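Local coordinates for protein NAD-dependent aldehyde dehydrogenase (Burkholderia multivorans, PDB 5UJU) that probably oxidises aldehydes to carboxylic acids with NAD+ as the cofactor, at residues R409-A412 with A413-V416. Sequence-based numbering, arbitrary orientation.
Sequences RIDA and ARAV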
loop_
_atom_site.group_PDB
_atom_site.type_symbol
_atom_site.label_atom_id
_atom_site.label_comp_id
_atom_site.label_asym_id
_atom_site.label_seq_id
_atom_site.Cartn_x
_atom_site.Cartn_y
_atom_site.Cartn_z
ATOM N N ARG A 409 -35.644 -10.904 0.074
ATOM C CA ARG A 409 -35.387 -9.614 0.695
ATOM C C ARG A 409 -36.373 -8.552 0.220
ATOM O O ARG A 409 -36.715 -7.646 0.987
ATOM C CB ARG A 409 -33.949 -9.186 0.420
ATOM C CG ARG A 409 -33.534 -7.903 1.127
ATOM C CD ARG A 409 -32.063 -7.571 0.876
ATOM N NE ARG A 409 -31.160 -8.646 1.288
ATOM C CZ ARG A 409 -30.589 -9.515 0.455
ATOM N NH1 ARG A 409 -30.810 -9.440 -0.857
ATOM N NH2 ARG A 409 -29.787 -10.457 0.939
ATOM N N ILE A 410 -36.818 -8.634 -1.038
ATOM C CA ILE A 410 -37.875 -7.747 -1.523
ATOM C C ILE A 410 -39.109 -7.890 -0.646
ATOM O O ILE A 410 -39.729 -6.898 -0.250
ATOM C CB ILE A 410 -38.198 -8.040 -3.002
ATOM C CG1 ILE A 410 -37.026 -7.656 -3.905
ATOM C CG2 ILE A 410 -39.437 -7.282 -3.457
ATOM C CD1 ILE A 410 -37.168 -8.148 -5.345
ATOM N N ASP A 411 -39.497 -9.130 -0.342
ATOM C CA ASP A 411 -40.686 -9.318 0.480
ATOM C C ASP A 411 -40.449 -8.866 1.915
ATOM O O ASP A 411 -41.361 -8.325 2.553
ATOM C CB ASP A 411 -41.155 -10.770 0.449
ATOM C CG ASP A 411 -42.538 -10.937 1.077
ATOM O OD1 ASP A 411 -43.514 -10.383 0.521
ATOM O OD2 ASP A 411 -42.649 -11.601 2.133
ATOM N N ALA A 412 -39.236 -9.063 2.442
ATOM C CA ALA A 412 -38.932 -8.518 3.763
ATOM C C ALA A 412 -39.053 -6.996 3.768
ATOM O O ALA A 412 -39.603 -6.409 4.708
ATOM C CB ALA A 412 -37.538 -8.948 4.211
ATOM N N ALA A 413 -38.559 -6.342 2.711
ATOM C CA ALA A 413 -38.594 -4.884 2.656
ATOM C C ALA A 413 -40.021 -4.344 2.577
ATOM O O ALA A 413 -40.276 -3.223 3.034
ATOM C CB ALA A 413 -37.765 -4.384 1.470
ATOM N N ARG A 414 -40.959 -5.115 2.011
ATOM C CA ARG A 414 -42.340 -4.648 1.904
ATOM C C ARG A 414 -42.921 -4.254 3.256
ATOM O O ARG A 414 -43.721 -3.318 3.343
ATOM C CB ARG A 414 -43.225 -5.711 1.257
ATOM C CG ARG A 414 -43.162 -5.754 -0.242
ATOM C CD ARG A 414 -44.220 -6.700 -0.798
ATOM N NE ARG A 414 -44.169 -6.752 -2.256
ATOM C CZ ARG A 414 -43.673 -7.771 -2.949
ATOM N NH1 ARG A 414 -43.200 -8.833 -2.316
ATOM N NH2 ARG A 414 -43.656 -7.734 -4.276
ATOM N N ALA A 415 -42.549 -4.959 4.316
ATOM C CA ALA A 415 -43.126 -4.706 5.628
ATOM C C ALA A 415 -42.533 -3.487 6.322
ATOM O O ALA A 415 -43.019 -3.114 7.394
ATOM C CB ALA A 415 -42.944 -5.934 6.525
ATOM N N VAL A 416 -41.523 -2.849 5.739
ATOM C CA VAL A 416 -40.687 -1.934 6.508
ATOM C C VAL A 416 -41.251 -0.514 6.597
ATOM O O VAL A 416 -41.091 0.147 7.632
ATOM C CB VAL A 416 -39.266 -1.953 5.920
ATOM C CG1 VAL A 416 -38.630 -0.573 5.936
ATOM C CG2 VAL A 416 -38.413 -2.943 6.692
#
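Ala413 N donates to Arg409 O at 2.8 Å and Arg414 N to Ile410 O, the i to i+4 bonds of an alpha-helix. Arg414 N also makes a weak bond to Asp411 O, and the i to i+3 spacing continues with a weak bond from Ala415 N to Ala412 O and a firmer one from Val416 N to Ala413 O (3.0 Å), leading toward strand 418-421, an outermost strand, within this chain, of the sheet that also holds 440-445 and 460-466. On the outer side, Asp411 and Arg414 form an i to i+3 salt bridge, OD1 to NH1 at 3.2 Å. Asp411 CG lies opposite the backbone N (chi1 -169°) and beside the carbonyl carbon, which carries OD1 toward the arginine; the Arg414 chain, extended from CG to NE, passes it at roughly a right angle. OD1 offers its anti lone pair, and only OD1 meets the guanidinium, with the two planes 60° apart and the bond bent (142° at the hydrogen). Ile410 CG2 lies over one guanidinium face, 4.2 Å from NH1 and offset toward the rim. Ala413 packs its methyl on Leu440, Leu442 and Ile460, seating the helix on that sheet of the aldehyde dehydrogenase fold, while Arg409 reaches Phe457 O through NH1. With Asp411 at NH1, Asp422 in a salt bridge at NE and a weak bond from NH2 to Ser423 O, the Arg414 charge is probably well compensated, and its rotation is restrained; the arginine ties this part of the chain to the segment that follows strand 418-421.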